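Local coordinates for protein uncharacterized esterase YxiM (Bacillus subtilis, PDB 2O14) that is an uncharacterized member of the GDSL lipolytic family and probably acts as an esterase, its natural substrate being unknown, at residues M258-M261 against I262-K266; V356-L359 against K360-G363; S250-E253 against F254-M258. All coordinates share one frame; numbering follows the deposited sequence.

Contact 1: M258-M261 against I262-K266; sequences MRDM and IRQVK
Near the C-terminal end of helix 251-266, the crossover helix between parallel strands 233-237 and 271-275, Asp260 and Gln264 join side chains one turn apart. Gln264 NE2 donates to Asp260 OD2 at 2.7 Å, with the acceptor almost in the amide plane but the donor standing above the carboxylate plane; the two planes are turned 59° apart. Gln264 CG lies beside its own backbone N (chi1 -72°), which leans the side chain back over the turn that holds Asp260. The same OD2 forms a salt bridge with Arg216, so two donors grip it. Replacing Gln264 by alanine removes the NE2 donor, and Asp260 OD2 would probably lose one of these grips, leaving the carboxylate freer to turn. Alongside, Arg259 and Arg263 run the same way, and Arg259 CD sits 3.8 Å above the centre of the Arg263 guanidinium. Both form salt bridges with Glu308, and Arg259 also with Glu307, which would be expected to balance the like charges. Ile262 N bonds to Met258 O at 3.1 Å, while Ile262 and Val265 pack on Val272. A buried apolar side against the sheet and a charged outer side are typical of an amphipathic crossover helix in an alpha/beta fold.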
loop_
_atom_site.group_PDB
_atom_site.type_symbol
_atom_site.label_atom_id
_atom_site.label_comp_id
_atom_site.label_asym_id
_atom_site.label_seq_id
_atom_site.Cartn_x
_atom_site.Cartn_y
_atom_site.Cartn_z
HETATM N N MSE A 258 -6.986 -4.200 -17.180
HETATM C CA MSE A 258 -6.471 -5.268 -16.332
HETATM C C MSE A 258 -5.474 -6.114 -17.112
HETATM O O MSE A 258 -4.412 -6.458 -16.598
HETATM C CB MSE A 258 -7.625 -6.144 -15.841
HETATM C CG MSE A 258 -8.540 -5.460 -14.839
HETATM SE SE MSE A 258 -7.762 -5.403 -13.057
HETATM C CE MSE A 258 -8.157 -7.239 -12.541
ATOM N N ARG A 259 -5.821 -6.437 -18.355
ATOM C CA ARG A 259 -4.962 -7.244 -19.217
ATOM C C ARG A 259 -3.600 -6.583 -19.399
ATOM O O ARG A 259 -2.563 -7.236 -19.306
ATOM C CB ARG A 259 -5.618 -7.431 -20.588
ATOM C CG ARG A 259 -4.873 -8.379 -21.520
ATOM C CD ARG A 259 -5.452 -8.315 -22.924
ATOM N NE ARG A 259 -6.894 -8.540 -22.939
ATOM C CZ ARG A 259 -7.477 -9.710 -22.688
ATOM N NH1 ARG A 259 -6.744 -10.777 -22.400
ATOM N NH2 ARG A 259 -8.799 -9.810 -22.720
ATOM N N ASP A 260 -3.617 -5.279 -19.660
ATOM C CA ASP A 260 -2.393 -4.517 -19.866
ATOM C C ASP A 260 -1.488 -4.542 -18.641
ATOM O O ASP A 260 -0.282 -4.762 -18.764
ATOM C CB ASP A 260 -2.731 -3.073 -20.222
ATOM C CG ASP A 260 -1.503 -2.250 -20.525
ATOM O OD1 ASP A 260 -0.815 -2.541 -21.528
ATOM O OD2 ASP A 260 -1.220 -1.314 -19.751
HETATM N N MSE A 261 -2.063 -4.313 -17.464
HETATM C CA MSE A 261 -1.277 -4.323 -16.233
HETATM C C MSE A 261 -0.603 -5.674 -16.039
HETATM O O MSE A 261 0.572 -5.744 -15.683
HETATM C CB MSE A 261 -2.157 -4.027 -15.015
HETATM C CG MSE A 261 -2.722 -2.623 -14.975
HETATM SE SE MSE A 261 -3.193 -2.105 -13.168
HETATM C CE MSE A 261 -5.000 -2.806 -13.090
ATOM N N ILE A 262 -1.357 -6.746 -16.269
ATOM C CA ILE A 262 -0.823 -8.098 -16.124
ATOM C C ILE A 262 0.371 -8.310 -17.049
ATOM O O ILE A 262 1.392 -8.875 -16.648
ATOM C CB ILE A 262 -1.896 -9.157 -16.458
ATOM C CG1 ILE A 262 -3.035 -9.079 -15.444
ATOM C CG2 ILE A 262 -1.268 -10.548 -16.470
ATOM C CD1 ILE A 262 -4.266 -9.849 -15.856
ATOM N N ARG A 263 0.239 -7.856 -18.290
ATOM C CA ARG A 263 1.311 -8.006 -19.264
ATOM C C ARG A 263 2.541 -7.196 -18.877
ATOM O O ARG A 263 3.672 -7.674 -18.990
ATOM C CB ARG A 263 0.810 -7.602 -20.652
ATOM C CG ARG A 263 -0.251 -8.559 -21.179
ATOM C CD ARG A 263 -0.621 -8.290 -22.623
ATOM N NE ARG A 263 -1.459 -9.365 -23.145
ATOM C CZ ARG A 263 -1.960 -9.402 -24.376
ATOM N NH1 ARG A 263 -1.711 -8.417 -25.230
ATOM N NH2 ARG A 263 -2.706 -10.432 -24.757
ATOM N N GLN A 264 2.325 -5.972 -18.409
ATOM C CA GLN A 264 3.441 -5.133 -18.006
ATOM C C GLN A 264 4.186 -5.769 -16.845
ATOM O O GLN A 264 5.414 -5.758 -16.812
ATOM C CB GLN A 264 2.955 -3.741 -17.610
ATOM C CG GLN A 264 2.499 -2.896 -18.779
ATOM C CD GLN A 264 2.409 -1.435 -18.414
ATOM O OE1 GLN A 264 3.386 -0.843 -17.964
ATOM N NE2 GLN A 264 1.235 -0.843 -18.605
ATOM N N VAL A 265 3.450 -6.328 -15.891
ATOM C CA VAL A 265 4.094 -6.962 -14.753
ATOM C C VAL A 265 4.805 -8.237 -15.197
ATOM O O VAL A 265 5.928 -8.502 -14.775
ATOM C CB VAL A 265 3.084 -7.292 -13.632
ATOM C CG1 VAL A 265 3.755 -8.149 -12.556
ATOM C CG2 VAL A 265 2.564 -5.998 -13.011
ATOM N N LYS A 266 4.160 -9.023 -16.054
ATOM C CA LYS A 266 4.779 -10.252 -16.537
ATOM C C LYS A 266 6.023 -9.924 -17.349
ATOM O O LYS A 266 6.960 -10.718 -17.411
ATOM C CB LYS A 266 3.796 -11.061 -17.385
ATOM C CG LYS A 266 2.863 -11.947 -16.577
ATOM C CD LYS A 266 1.847 -12.637 -17.479
ATOM C CE LYS A 266 1.101 -13.746 -16.753
ATOM N NZ LYS A 266 2.010 -14.875 -16.398
#

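Contact 2: V356-L359 against K360-G363; sequences VQEL and KRQG
Glu358 and Arg361 lie side by side and point the same way, their charged groups meeting edge-on in a two-pronged salt bridge. Arg361 offers NE and NH2 from one side of its guanidinium, one to each carboxylate oxygen: NE reaches Glu358 OE1 at 3.0 Å and NH2 reaches Glu358 OE2 at 2.7 Å. Both oxygens are approached on their syn side and both acceptors lie close to the guanidinium plane, yet the two flat groups are not coplanar, being twisted 37° against each other. Bends in both chains make this possible. Glu358 starts out opposite its backbone N and then folds at chi2 (55°), which carries its carboxylate along the helix to meet Arg361; Arg361 folds at chi3 (70°), turning the NE/NH2 edge of the guanidinium to the carboxylate. Having a bond to each oxygen fixes the rotation of the carboxylate, and the arginine would be expected to offset a negative charge placed near the C-terminal end of a helix.

On another side of the helix, Lys360 runs extended and crosses Val356, its CE resting 3.6 Å from Val356 CG1. Nearer the backbone, Lys360 CG passes 3.3 Å from Val356 O, the carbonyl that also accepts from Lys360 N. Gly363 ends the helical turn in a Schellman motif: its phi is positive, and its N bonds back to Lys360 O at 2.9 Å.

Helix 345-361 thus finishes beside the edge of the parallel sheet. Glu358 and Leu359 touch Ile313 of the outermost strand 311-313, the chain beyond the helix brings Ile364 and Phe367 against Leu359, and Val356 meets Leu191 and Tyr194 in the region after helix 187-190.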
loop_
_atom_site.group_PDB
_atom_site.type_symbol
_atom_site.label_atom_id
_atom_site.label_comp_id
_atom_site.label_asym_id
_atom_site.label_seq_id
_atom_site.Cartn_x
_atom_site.Cartn_y
_atom_site.Cartn_z
ATOM N N VAL A 356 -4.498 -17.145 1.460
ATOM C CA VAL A 356 -3.259 -17.914 1.584
ATOM C C VAL A 356 -3.524 -19.422 1.607
ATOM O O VAL A 356 -2.764 -20.206 1.031
ATOM C CB VAL A 356 -2.476 -17.490 2.849
ATOM C CG1 VAL A 356 -1.245 -18.358 3.022
ATOM C CG2 VAL A 356 -2.064 -16.022 2.728
ATOM N N GLN A 357 -4.605 -19.824 2.268
ATOM C CA GLN A 357 -4.977 -21.235 2.334
ATOM C C GLN A 357 -5.178 -21.752 0.909
ATOM O O GLN A 357 -4.855 -22.895 0.596
ATOM C CB GLN A 357 -6.274 -21.397 3.131
ATOM C CG GLN A 357 -6.880 -22.786 3.061
ATOM C CD GLN A 357 -8.218 -22.878 3.777
ATOM O OE1 GLN A 357 -8.308 -22.659 4.987
ATOM N NE2 GLN A 357 -9.266 -23.199 3.029
ATOM N N GLU A 358 -5.712 -20.891 0.052
ATOM C CA GLU A 358 -5.962 -21.237 -1.339
ATOM C C GLU A 358 -4.650 -21.320 -2.124
ATOM O O GLU A 358 -4.480 -22.199 -2.974
ATOM C CB GLU A 358 -6.894 -20.194 -1.961
ATOM C CG GLU A 358 -7.231 -20.416 -3.428
ATOM C CD GLU A 358 -7.822 -21.784 -3.700
ATOM O OE1 GLU A 358 -8.325 -22.419 -2.745
ATOM O OE2 GLU A 358 -7.792 -22.216 -4.873
ATOM N N LEU A 359 -3.729 -20.403 -1.838
ATOM C CA LEU A 359 -2.436 -20.387 -2.517
ATOM C C LEU A 359 -1.671 -21.667 -2.191
ATOM O O LEU A 359 -0.971 -22.221 -3.039
ATOM C CB LEU A 359 -1.616 -19.161 -2.089
ATOM C CG LEU A 359 -2.118 -17.794 -2.574
ATOM C CD1 LEU A 359 -1.376 -16.680 -1.854
ATOM C CD2 LEU A 359 -1.927 -17.679 -4.074
ATOM N N LYS A 360 -1.817 -22.136 -0.958
ATOM C CA LYS A 360 -1.146 -23.355 -0.535
ATOM C C LYS A 360 -1.785 -24.573 -1.194
ATOM O O LYS A 360 -1.089 -25.507 -1.596
ATOM C CB LYS A 360 -1.198 -23.479 0.988
ATOM C CG LYS A 360 -0.423 -22.381 1.701
ATOM C CD LYS A 360 -0.442 -22.554 3.214
ATOM C CE LYS A 360 0.316 -21.424 3.899
ATOM N NZ LYS A 360 0.251 -21.520 5.384
ATOM N N ARG A 361 -3.109 -24.557 -1.318
ATOM C CA ARG A 361 -3.819 -25.668 -1.941
ATOM C C ARG A 361 -3.379 -25.849 -3.391
ATOM O O ARG A 361 -3.333 -26.973 -3.896
ATOM C CB ARG A 361 -5.328 -25.431 -1.905
ATOM C CG ARG A 361 -6.145 -26.597 -2.449
ATOM C CD ARG A 361 -7.600 -26.204 -2.621
ATOM N NE ARG A 361 -7.768 -25.255 -3.717
ATOM C CZ ARG A 361 -7.703 -25.581 -5.002
ATOM N NH1 ARG A 361 -7.475 -26.839 -5.358
ATOM N NH2 ARG A 361 -7.863 -24.648 -5.930
ATOM N N GLN A 362 -3.063 -24.742 -4.061
ATOM C CA GLN A 362 -2.629 -24.799 -5.452
ATOM C C GLN A 362 -1.133 -25.072 -5.553
ATOM O O GLN A 362 -0.601 -25.245 -6.650
ATOM C CB GLN A 362 -2.948 -23.489 -6.175
ATOM C CG GLN A 362 -4.418 -23.123 -6.210
ATOM C CD GLN A 362 -4.704 -22.001 -7.189
ATOM O OE1 GLN A 362 -5.781 -21.402 -7.170
ATOM N NE2 GLN A 362 -3.743 -21.717 -8.061
ATOM N N GLY A 363 -0.460 -25.103 -4.407
ATOM C CA GLY A 363 0.970 -25.356 -4.394
ATOM C C GLY A 363 1.784 -24.267 -5.071
ATOM O O GLY A 363 2.826 -24.540 -5.666
#

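Contact 3: S250-E253 against F254-M258; sequences SEAE and FKEVM
The ring of Phe254 has the carbonyl of Glu251 at its edge, with Glu251 O near the ring plane and 4.0 Å from Phe254 CD2. Over one face lies CG of selenomethionine Met258, one turn further on, 3.6 Å above the plane and displaced toward the rim. Tyr297 also meets this ring, the two planes inclined at about 45°. The contact is the N-terminal start of helix 251-266 in a beta-alpha-beta unit, and Ser250 occupies the N-cap. Ser250 OG accepts from Glu253 N at 3.0 Å, satisfying one of the amides that the first turn of a helix leaves without a carbonyl partner, while Ser250 O takes the amide of Phe254 at 2.8 Å and so opens the regular bonding of the helix.

Phe254 CG is placed opposite the backbone N (chi1 167°), a torsion that sets the aromatic ring against Tyr297 and Ala212. Three charged side chains reach neighbouring helices: Glu251 bonds to Ser300 and Lys255 forms a salt bridge with Glu307, both on helix 298-307, whereas Glu253 pairs with Arg213 of helix 212-217. The helix start is therefore tied to a helix on each of two flanks. Acidic groups at Glu251 and Glu253 would also be expected to suit the positive end of the helix dipole.

Glu256 leans back along the preceding turn, its CG 3.1 Å from Ala252 O. Beside it, Val257 N bonds to Glu253 O at 2.9 Å, and Val257 CG2 lies 3.3 Å from that same oxygen.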
loop_
_atom_site.group_PDB
_atom_site.type_symbol
_atom_site.label_atom_id
_atom_site.label_comp_id
_atom_site.label_asym_id
_atom_site.label_seq_id
_atom_site.Cartn_x
_atom_site.Cartn_y
_atom_site.Cartn_z
ATOM N N SER A 250 -16.647 0.459 -18.497
ATOM C CA SER A 250 -17.372 -0.753 -18.856
ATOM C C SER A 250 -16.580 -1.988 -18.473
ATOM O O SER A 250 -15.382 -1.907 -18.180
ATOM C CB SER A 250 -17.642 -0.791 -20.361
ATOM O OG SER A 250 -16.449 -1.073 -21.077
ATOM N N GLU A 251 -17.249 -3.136 -18.479
ATOM C CA GLU A 251 -16.576 -4.379 -18.145
ATOM C C GLU A 251 -15.496 -4.605 -19.194
ATOM O O GLU A 251 -14.416 -5.108 -18.896
ATOM C CB GLU A 251 -17.566 -5.550 -18.142
ATOM C CG GLU A 251 -16.984 -6.814 -17.523
ATOM C CD GLU A 251 -18.017 -7.903 -17.307
ATOM O OE1 GLU A 251 -19.213 -7.573 -17.143
ATOM O OE2 GLU A 251 -17.626 -9.089 -17.282
ATOM N N ALA A 252 -15.795 -4.214 -20.427
ATOM C CA ALA A 252 -14.840 -4.363 -21.515
ATOM C C ALA A 252 -13.580 -3.542 -21.231
ATOM O O ALA A 252 -12.465 -4.048 -21.364
ATOM C CB ALA A 252 -15.472 -3.920 -22.830
ATOM N N GLU A 253 -13.752 -2.279 -20.838
ATOM C CA GLU A 253 -12.593 -1.434 -20.552
ATOM C C GLU A 253 -11.840 -2.039 -19.376
ATOM O O GLU A 253 -10.618 -2.165 -19.400
ATOM C CB GLU A 253 -13.015 -0.004 -20.199
ATOM C CG GLU A 253 -11.887 1.016 -20.387
ATOM C CD GLU A 253 -12.123 2.334 -19.658
ATOM O OE1 GLU A 253 -13.282 2.805 -19.624
ATOM O OE2 GLU A 253 -11.138 2.905 -19.130
ATOM N N PHE A 254 -12.586 -2.406 -18.345
ATOM C CA PHE A 254 -12.009 -3.011 -17.156
ATOM C C PHE A 254 -11.081 -4.154 -17.551
ATOM O O PHE A 254 -9.917 -4.200 -17.147
ATOM C CB PHE A 254 -13.129 -3.541 -16.262
ATOM C CG PHE A 254 -12.654 -4.455 -15.178
ATOM C CD1 PHE A 254 -12.009 -3.948 -14.053
ATOM C CD2 PHE A 254 -12.857 -5.833 -15.279
ATOM C CE1 PHE A 254 -11.570 -4.796 -13.037
ATOM C CE2 PHE A 254 -12.423 -6.696 -14.269
ATOM C CZ PHE A 254 -11.778 -6.176 -13.142
ATOM N N LYS A 255 -11.611 -5.070 -18.355
ATOM C CA LYS A 255 -10.870 -6.239 -18.815
ATOM C C LYS A 255 -9.613 -5.853 -19.601
ATOM O O LYS A 255 -8.560 -6.469 -19.428
ATOM C CB LYS A 255 -11.800 -7.111 -19.665
ATOM C CG LYS A 255 -11.304 -8.510 -19.974
ATOM C CD LYS A 255 -12.407 -9.306 -20.669
ATOM C CE LYS A 255 -11.905 -10.640 -21.200
ATOM N NZ LYS A 255 -11.294 -11.458 -20.127
ATOM N N GLU A 256 -9.725 -4.833 -20.452
ATOM C CA GLU A 256 -8.598 -4.359 -21.264
ATOM C C GLU A 256 -7.471 -3.768 -20.417
ATOM O O GLU A 256 -6.298 -4.069 -20.632
ATOM C CB GLU A 256 -9.055 -3.276 -22.237
ATOM C CG GLU A 256 -10.051 -3.701 -23.291
ATOM C CD GLU A 256 -10.570 -2.506 -24.083
ATOM O OE1 GLU A 256 -9.736 -1.704 -24.566
ATOM O OE2 GLU A 256 -11.806 -2.364 -24.223
ATOM N N VAL A 257 -7.840 -2.900 -19.480
ATOM C CA VAL A 257 -6.881 -2.252 -18.595
ATOM C C VAL A 257 -6.188 -3.290 -17.728
ATOM O O VAL A 257 -4.966 -3.260 -17.553
ATOM C CB VAL A 257 -7.576 -1.231 -17.674
ATOM C CG1 VAL A 257 -6.584 -0.698 -16.644
ATOM C CG2 VAL A 257 -8.144 -0.094 -18.506
HETATM N N MSE A 258 -6.986 -4.200 -17.180
HETATM C CA MSE A 258 -6.471 -5.268 -16.332
HETATM C C MSE A 258 -5.474 -6.114 -17.112
HETATM O O MSE A 258 -4.412 -6.458 -16.598
HETATM C CB MSE A 258 -7.625 -6.144 -15.841
HETATM C CG MSE A 258 -8.540 -5.460 -14.839
HETATM SE SE MSE A 258 -7.762 -5.403 -13.057
HETATM C CE MSE A 258 -8.157 -7.239 -12.541
#

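How the contacts relate
From the N terminus, contact 3 comes first, then contact 1, then contact 2; each is local, made within one unbroken stretch, so none closes a long loop and none encloses or crosses another. Contact 1 begins on Met258, where contact 3 ends, their centres 12 Å apart, so together they run from the start of the crossover helix to its end, flanked by helices 212-217, 220-225 and 298-307 and by the parallel sheet. The chain then passes through strands 271-275 and 311-313 before helix 345-361, whose end holds contact 2. That contact touches neither of the others; its nearest atoms are about 12 Å from contact 1, and it lies at the sheet edge formed by strand 311-313.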